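Local coordinates for hydrogenase expression/formation protein (HypB) (Archaeoglobus fulgidus, PDB 2WSM) that probably binds and hydrolyses GTP, dimerises in a GTP-dependent way and handles nickel during the maturation of hydrogenase, at residues G29-N34 with E130-V135; N56-G61 with D108-L113. All blocks are in the same frame, centred on the assembly; numbering follows the deposited sequence.

Contact 1: G29-N34 with E130-V135; sequences GTVAVN and ENYRVV
A32 and N34 are bonded to N131, Y132 and V134 of the chain running beside them in the same direction. N34 uses both its backbone polar atoms: N donates to Y132 O, and O accepts from V134 N, each at 2.9 Å. A32 O accepts from both N131 N and Y132 N, where segment 130-135 bends into its strand.

Ahead of this regular pairing, N131 OD1 takes the place of a backbone carbonyl. It receives A32 N at 3.0 Å in a nearly straight bond (172°), the N-H coming from above the carbonyl plane; CG of N131 lies beside its own backbone N (chi1 -56°), which lets the amide reach back along 29-34. Its ND2 donates to a water that in turn donates to T30 O.

On the face bearing N34 and R133, N34 ND2 donates to E130 OE1 (3.1 Å); the amide and carboxylate planes are turned 80° against each other. N34 CB packs on E130 CG at 3.6 Å. OE1 also forms a salt bridge with R133 NH1 at 2.8 Å, while OE2 is bonded to L128 N. N34 OD1 is taken by N116, so both ends of this buried amide are held.

On the face bearing V33 and Y132, V33 CG1 meets V134 CG2 at 3.7 Å and V31 CG1 sits at the edge of the Y132 ring, under helix 201-212. Strand 31-37 lies between 111-118 and 132-138 in an all-parallel sheet and leads into a sequence that fits a P-loop, as in SIMIBI-class NTPases.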
ATOM      1  N   GLY A  29     -10.851   8.458  26.426  1.00 37.14           N
ATOM      2  CA  GLY A  29     -11.474   7.149  26.550  1.00 29.64           C
ATOM      3  C   GLY A  29     -12.215   6.731  25.288  1.00 33.67           C
ATOM      4  O   GLY A  29     -13.080   5.851  25.323  1.00 41.04           O
ATOM      5  N   THR A  30     -11.873   7.367  24.172  1.00 30.29           N
ATOM      6  CA  THR A  30     -12.449   7.039  22.878  1.00 30.28           C
ATOM      7  C   THR A  30     -11.715   5.851  22.272  1.00 24.90           C
ATOM      8  O   THR A  30     -10.497   5.839  22.222  1.00 25.86           O
ATOM      9  CB  THR A  30     -12.347   8.241  21.899  1.00 28.75           C
ATOM     10  OG1 THR A  30     -13.065   9.358  22.432  1.00 29.76           O
ATOM     11  CG2 THR A  30     -12.925   7.884  20.531  1.00 20.59           C
ATOM     12  N   VAL A  31     -12.451   4.841  21.825  1.00 27.25           N
ATOM     13  CA  VAL A  31     -11.820   3.720  21.133  1.00 26.50           C
ATOM     14  C   VAL A  31     -11.946   3.930  19.630  1.00 24.10           C
ATOM     15  O   VAL A  31     -13.043   4.127  19.122  1.00 26.78           O
ATOM     16  CB  VAL A  31     -12.430   2.369  21.544  1.00 27.03           C
ATOM     17  CG1 VAL A  31     -11.922   1.247  20.637  1.00 21.69           C
ATOM     18  CG2 VAL A  31     -12.103   2.067  22.998  1.00 27.92           C
ATOM     19  N   ALA A  32     -10.816   3.913  18.932  1.00 22.17           N
ATOM     20  CA  ALA A  32     -10.799   4.173  17.494  1.00 24.28           C
ATOM     21  C   ALA A  32     -10.476   2.926  16.675  1.00 23.60           C
ATOM     22  O   ALA A  32      -9.545   2.172  16.987  1.00 21.88           O
ATOM     23  CB  ALA A  32      -9.818   5.293  17.156  1.00 22.51           C
ATOM     24  N   VAL A  33     -11.253   2.732  15.617  1.00 22.78           N
ATOM     25  CA  VAL A  33     -11.098   1.588  14.725  1.00 19.49           C
ATOM     26  C   VAL A  33     -10.750   2.063  13.320  1.00 24.55           C
ATOM     27  O   VAL A  33     -11.503   2.822  12.700  1.00 22.32           O
ATOM     28  CB  VAL A  33     -12.392   0.764  14.657  1.00 20.27           C
ATOM     29  CG1 VAL A  33     -12.198  -0.490  13.785  1.00 18.72           C
ATOM     30  CG2 VAL A  33     -12.847   0.401  16.058  1.00 23.75           C
ATOM     31  N   ASN A  34      -9.600   1.613  12.835  1.00 16.42           N
ATOM     32  CA  ASN A  34      -9.151   1.884  11.487  1.00 20.61           C
ATOM     33  C   ASN A  34      -9.741   0.815  10.569  1.00 21.44           C
ATOM     34  O   ASN A  34      -9.331  -0.343  10.616  1.00 22.55           O
ATOM     35  CB  ASN A  34      -7.614   1.848  11.463  1.00 21.33           C
ATOM     36  CG  ASN A  34      -7.031   2.012  10.076  1.00 21.06           C
ATOM     37  OD1 ASN A  34      -7.740   2.304   9.119  1.00 19.42           O
ATOM     38  ND2 ASN A  34      -5.717   1.835   9.967  1.00 19.75           N
ATOM     39  N   GLU A 130      -4.687   4.377  16.102  1.00 26.10           N
ATOM     40  CA  GLU A 130      -5.897   3.618  16.400  1.00 22.82           C
ATOM     41  C   GLU A 130      -5.710   2.485  17.418  1.00 22.43           C
ATOM     42  O   GLU A 130      -4.608   1.984  17.621  1.00 22.57           O
ATOM     43  CB  GLU A 130      -6.483   3.053  15.101  1.00 23.82           C
ATOM     44  CG  GLU A 130      -5.691   1.920  14.493  1.00 22.26           C
ATOM     45  CD  GLU A 130      -4.584   2.386  13.557  1.00 23.76           C
ATOM     46  OE1 GLU A 130      -4.215   1.614  12.654  1.00 22.21           O
ATOM     47  OE2 GLU A 130      -4.074   3.510  13.715  1.00 25.97           O
ATOM     48  N   ASN A 131      -6.811   2.097  18.049  1.00 20.94           N
ATOM     49  CA  ASN A 131      -6.858   0.950  18.955  1.00 25.04           C
ATOM     50  C   ASN A 131      -6.915  -0.406  18.225  1.00 26.94           C
ATOM     51  O   ASN A 131      -6.281  -1.373  18.646  1.00 27.01           O
ATOM     52  CB  ASN A 131      -8.070   1.061  19.895  1.00 22.16           C
ATOM     53  CG  ASN A 131      -8.085   2.355  20.691  1.00 26.46           C
ATOM     54  OD1 ASN A 131      -8.139   3.454  20.127  1.00 26.39           O
ATOM     55  ND2 ASN A 131      -8.054   2.232  22.014  1.00 26.95           N
ATOM     56  N   TYR A 132      -7.691  -0.477  17.148  1.00 23.19           N
ATOM     57  CA  TYR A 132      -7.869  -1.723  16.407  1.00 21.84           C
ATOM     58  C   TYR A 132      -7.914  -1.524  14.898  1.00 19.47           C
ATOM     59  O   TYR A 132      -8.346  -0.490  14.402  1.00 22.10           O
ATOM     60  CB  TYR A 132      -9.139  -2.451  16.864  1.00 23.17           C
ATOM     61  CG  TYR A 132      -9.120  -2.767  18.333  1.00 29.25           C
ATOM     62  CD1 TYR A 132      -9.605  -1.853  19.263  1.00 28.93           C
ATOM     63  CD2 TYR A 132      -8.594  -3.966  18.797  1.00 27.40           C
ATOM     64  CE1 TYR A 132      -9.573  -2.127  20.614  1.00 31.00           C
ATOM     65  CE2 TYR A 132      -8.555  -4.254  20.149  1.00 29.76           C
ATOM     66  CZ  TYR A 132      -9.046  -3.326  21.052  1.00 31.86           C
ATOM     67  OH  TYR A 132      -9.020  -3.599  22.398  1.00 33.90           O
ATOM     68  N   ARG A 133      -7.471  -2.542  14.177  1.00 24.56           N
ATOM     69  CA  ARG A 133      -7.483  -2.525  12.727  1.00 25.22           C
ATOM     70  C   ARG A 133      -8.461  -3.577  12.219  1.00 22.97           C
ATOM     71  O   ARG A 133      -8.404  -4.742  12.611  1.00 23.59           O
ATOM     72  CB  ARG A 133      -6.083  -2.819  12.190  1.00 21.85           C
ATOM     73  CG  ARG A 133      -5.125  -1.632  12.221  1.00 31.59           C
ATOM     74  CD  ARG A 133      -3.799  -1.989  12.897  1.00 32.48           C
ATOM     75  NE  ARG A 133      -3.885  -1.706  14.331  1.00 40.12           N
ATOM     76  CZ  ARG A 133      -3.266  -0.698  14.940  1.00 32.96           C
ATOM     77  NH1 ARG A 133      -2.475   0.121  14.255  1.00 35.45           N
ATOM     78  NH2 ARG A 133      -3.423  -0.520  16.244  1.00 34.73           N
ATOM     79  N   VAL A 134      -9.366  -3.157  11.350  1.00 19.59           N
ATOM     80  CA  VAL A 134     -10.241  -4.094  10.677  1.00 20.84           C
ATOM     81  C   VAL A 134      -9.956  -4.035   9.179  1.00 20.31           C
ATOM     82  O   VAL A 134      -9.750  -2.957   8.608  1.00 21.48           O
ATOM     83  CB  VAL A 134     -11.728  -3.809  10.982  1.00 19.89           C
ATOM     84  CG1 VAL A 134     -12.632  -4.768  10.215  1.00 19.86           C
ATOM     85  CG2 VAL A 134     -11.987  -3.933  12.482  1.00 18.30           C
ATOM     86  N   VAL A 135      -9.910  -5.199   8.557  1.00 18.03           N
ATOM     87  CA  VAL A 135      -9.720  -5.276   7.124  1.00 19.14           C
ATOM     88  C   VAL A 135     -10.903  -6.019   6.534  1.00 20.82           C
ATOM     89  O   VAL A 135     -11.156  -7.167   6.883  1.00 23.07           O
ATOM     90  CB  VAL A 135      -8.400  -5.985   6.732  1.00 17.53           C
ATOM     91  CG1 VAL A 135      -8.235  -5.967   5.219  1.00 18.17           C
ATOM     92  CG2 VAL A 135      -7.217  -5.320   7.391  1.00 17.50           C
TER
HETATM   93  O   HOH W   1      -8.061   4.853  23.488  1.00 25.27           O

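Contact 2: N56-G61 with D108-L113; sequences NEVKIG and DCDLLL
Adjacent parallel strands of the nucleotide-binding domain begin here, and their first bonds are made by K59 and D110 before regular pairing sets in. D110 OD2 accepts K59 N at 3.1 Å, met from above the carboxylate plane; with CG anti to the carbonyl carbon (chi1 -53°), the D110 carboxylate faces the incoming chain. K59 O then accepts L111 N and, weakly, D110 N.

The K59 side chain points toward 108-113 and runs along D108 and C109. Its CG, opposite the backbone N across the CA-CB bond (chi1 -176°), passes 3.4 Å from D108 O, and bends at chi2 and chi4 bring NZ to D108 OD1 in a long, weak salt bridge of 3.4 Å. K82 NZ forms a salt bridge with the same oxygen, so two lysines gather round one carboxylate.

I60 pairs with L111 and G61 with L112 in the parallel central sheet of a P-loop NTPase domain, in which strand 111-118 stands between 60-64 and 31-37. G61 N donates to L111 O and G61 O accepts L113 N, each at 2.9 Å.

Over G61 the packing is close: C109 SG lies 3.5 Å from G61 CA, and L112 CD1 reaches the G61 carbonyl, touching its C at 3.7 Å. On the face bearing I60 and L111, the CG2 branch of I60 meets the CD1 methyl of L113 at 3.9 Å, and helix 43-54 covers both through I47, T50, I51 and I54.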
ATOM      1  N   ASN A  56     -27.796   4.344  19.918  1.00 43.28           N
ATOM      2  CA  ASN A  56     -28.537   4.843  21.073  1.00 49.93           C
ATOM      3  C   ASN A  56     -27.874   4.504  22.410  1.00 49.41           C
ATOM      4  O   ASN A  56     -28.017   5.243  23.386  1.00 51.44           O
ATOM      5  CB  ASN A  56     -29.979   4.324  21.054  1.00 52.76           C
ATOM      6  CG  ASN A  56     -30.803   4.921  19.922  1.00 59.76           C
ATOM      7  OD1 ASN A  56     -30.616   6.079  19.538  1.00 59.25           O
ATOM      8  ND2 ASN A  56     -31.729   4.129  19.385  1.00 61.16           N
ATOM      9  N   GLU A  57     -27.152   3.389  22.452  1.00 47.96           N
ATOM     10  CA  GLU A  57     -26.457   2.974  23.668  1.00 49.52           C
ATOM     11  C   GLU A  57     -25.028   3.518  23.695  1.00 44.07           C
ATOM     12  O   GLU A  57     -24.426   3.659  24.759  1.00 45.04           O
ATOM     13  CB  GLU A  57     -26.414   1.445  23.772  1.00 46.55           C
ATOM     14  CG  GLU A  57     -27.546   0.717  23.059  1.00 51.49           C
ATOM     15  CD  GLU A  57     -27.166  -0.708  22.663  1.00 58.28           C
ATOM     16  OE1 GLU A  57     -27.939  -1.352  21.916  1.00 55.65           O
ATOM     17  OE2 GLU A  57     -26.089  -1.183  23.093  1.00 57.68           O
ATOM     18  N   VAL A  58     -24.491   3.823  22.519  1.00 40.73           N
ATOM     19  CA  VAL A  58     -23.083   4.193  22.391  1.00 36.25           C
ATOM     20  C   VAL A  58     -22.897   5.418  21.505  1.00 34.43           C
ATOM     21  O   VAL A  58     -23.445   5.482  20.410  1.00 36.07           O
ATOM     22  CB  VAL A  58     -22.266   3.029  21.793  1.00 38.21           C
ATOM     23  CG1 VAL A  58     -20.808   3.420  21.628  1.00 35.60           C
ATOM     24  CG2 VAL A  58     -22.399   1.787  22.664  1.00 42.97           C
ATOM     25  N   LYS A  59     -22.111   6.381  21.978  1.00 31.47           N
ATOM     26  CA  LYS A  59     -21.835   7.594  21.213  1.00 36.35           C
ATOM     27  C   LYS A  59     -20.756   7.352  20.154  1.00 30.69           C
ATOM     28  O   LYS A  59     -19.597   7.101  20.479  1.00 32.24           O
ATOM     29  CB  LYS A  59     -21.421   8.739  22.142  1.00 34.83           C
ATOM     30  CG  LYS A  59     -21.214  10.070  21.438  1.00 40.55           C
ATOM     31  CD  LYS A  59     -22.546  10.694  21.028  1.00 52.44           C
ATOM     32  CE  LYS A  59     -22.374  12.152  20.607  1.00 53.53           C
ATOM     33  NZ  LYS A  59     -21.669  12.280  19.297  1.00 55.55           N
ATOM     34  N   ILE A  60     -21.145   7.448  18.888  1.00 30.76           N
ATOM     35  CA  ILE A  60     -20.266   7.085  17.780  1.00 27.94           C
ATOM     36  C   ILE A  60     -19.893   8.270  16.900  1.00 33.62           C
ATOM     37  O   ILE A  60     -20.749   9.077  16.527  1.00 37.05           O
ATOM     38  CB  ILE A  60     -20.934   6.018  16.889  1.00 26.94           C
ATOM     39  CG1 ILE A  60     -21.165   4.734  17.681  1.00 28.98           C
ATOM     40  CG2 ILE A  60     -20.095   5.743  15.646  1.00 29.57           C
ATOM     41  CD1 ILE A  60     -22.099   3.751  16.995  1.00 30.03           C
ATOM     42  N   GLY A  61     -18.607   8.362  16.566  1.00 29.94           N
ATOM     43  CA  GLY A  61     -18.138   9.304  15.570  1.00 23.43           C
ATOM     44  C   GLY A  61     -17.706   8.551  14.321  1.00 28.63           C
ATOM     45  O   GLY A  61     -17.320   7.381  14.386  1.00 23.61           O
ATOM     46  N   ASP A 108     -15.746  13.444  22.407  1.00 31.92           N
ATOM     47  CA  ASP A 108     -16.922  13.021  23.168  1.00 35.42           C
ATOM     48  C   ASP A 108     -17.537  11.690  22.716  1.00 35.35           C
ATOM     49  O   ASP A 108     -18.544  11.249  23.273  1.00 39.18           O
ATOM     50  CB  ASP A 108     -17.990  14.119  23.150  1.00 46.24           C
ATOM     51  CG  ASP A 108     -18.470  14.439  21.748  1.00 50.37           C
ATOM     52  OD1 ASP A 108     -19.278  13.655  21.205  1.00 51.91           O
ATOM     53  OD2 ASP A 108     -18.040  15.472  21.189  1.00 55.41           O
ATOM     54  N   CYS A 109     -16.941  11.042  21.722  1.00 31.99           N
ATOM     55  CA  CYS A 109     -17.458   9.750  21.272  1.00 27.88           C
ATOM     56  C   CYS A 109     -16.801   8.597  22.028  1.00 28.65           C
ATOM     57  O   CYS A 109     -15.617   8.646  22.351  1.00 29.43           O
ATOM     58  CB  CYS A 109     -17.264   9.574  19.761  1.00 29.08           C
ATOM     59  SG  CYS A 109     -17.935  10.911  18.716  1.00 32.91           S
ATOM     60  N   ASP A 110     -17.578   7.560  22.318  1.00 33.14           N
ATOM     61  CA  ASP A 110     -17.031   6.342  22.900  1.00 31.84           C
ATOM     62  C   ASP A 110     -16.270   5.579  21.831  1.00 29.64           C
ATOM     63  O   ASP A 110     -15.226   4.987  22.087  1.00 31.56           O
ATOM     64  CB  ASP A 110     -18.155   5.455  23.446  1.00 31.62           C
ATOM     65  CG  ASP A 110     -19.070   6.197  24.395  1.00 30.62           C
ATOM     66  OD1 ASP A 110     -18.574   7.081  25.126  1.00 28.92           O
ATOM     67  OD2 ASP A 110     -20.282   5.897  24.403  1.00 31.33           O
ATOM     68  N   LEU A 111     -16.807   5.611  20.621  1.00 31.01           N
ATOM     69  CA  LEU A 111     -16.285   4.811  19.530  1.00 29.33           C
ATOM     70  C   LEU A 111     -16.137   5.678  18.288  1.00 27.46           C
ATOM     71  O   LEU A 111     -17.100   6.306  17.845  1.00 26.89           O
ATOM     72  CB  LEU A 111     -17.236   3.643  19.259  1.00 29.03           C
ATOM     73  CG  LEU A 111     -16.927   2.705  18.089  1.00 26.70           C
ATOM     74  CD1 LEU A 111     -15.691   1.875  18.388  1.00 23.11           C
ATOM     75  CD2 LEU A 111     -18.130   1.811  17.805  1.00 23.06           C
ATOM     76  N   LEU A 112     -14.924   5.716  17.744  1.00 20.10           N
ATOM     77  CA  LEU A 112     -14.632   6.453  16.525  1.00 23.57           C
ATOM     78  C   LEU A 112     -14.309   5.508  15.368  1.00 27.88           C
ATOM     79  O   LEU A 112     -13.247   4.867  15.343  1.00 25.61           O
ATOM     80  CB  LEU A 112     -13.451   7.395  16.744  1.00 24.56           C
ATOM     81  CG  LEU A 112     -13.031   8.214  15.522  1.00 25.65           C
ATOM     82  CD1 LEU A 112     -14.161   9.124  15.072  1.00 22.89           C
ATOM     83  CD2 LEU A 112     -11.793   9.024  15.841  1.00 21.42           C
ATOM     84  N   LEU A 113     -15.228   5.426  14.414  1.00 24.18           N
ATOM     85  CA  LEU A 113     -15.055   4.558  13.254  1.00 22.92           C
ATOM     86  C   LEU A 113     -14.345   5.293  12.118  1.00 22.57           C
ATOM     87  O   LEU A 113     -14.867   6.259  11.563  1.00 25.04           O
ATOM     88  CB  LEU A 113     -16.408   4.009  12.803  1.00 18.00           C
ATOM     89  CG  LEU A 113     -17.085   3.196  13.912  1.00 21.67           C
ATOM     90  CD1 LEU A 113     -18.516   2.796  13.549  1.00 21.07           C
ATOM     91  CD2 LEU A 113     -16.255   1.979  14.273  1.00 21.95           C
TER

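In the fold
One sheet holds both contacts, their centres about 12 Å apart: strand 31-37 of contact 1 and strand 111-118 of contact 2 are themselves neighbours, so the order runs 60-64, 111-118, 31-37, 132-138. The join is direct. T30 OG1 lies 2.7 Å from C109 O and V31 N 2.8 Å from D110 O, both probable hydrogen bonds, and T30 CG2 packs on L112 CB. V33 touches L111 and L113 from the other strand. Strand 31-37 ends at G37, which with G42, K43 and T44 beyond it fits a P-loop; V134 of contact 1 lies near these residues without touching them, consistent with a sheet that carries a GTP site.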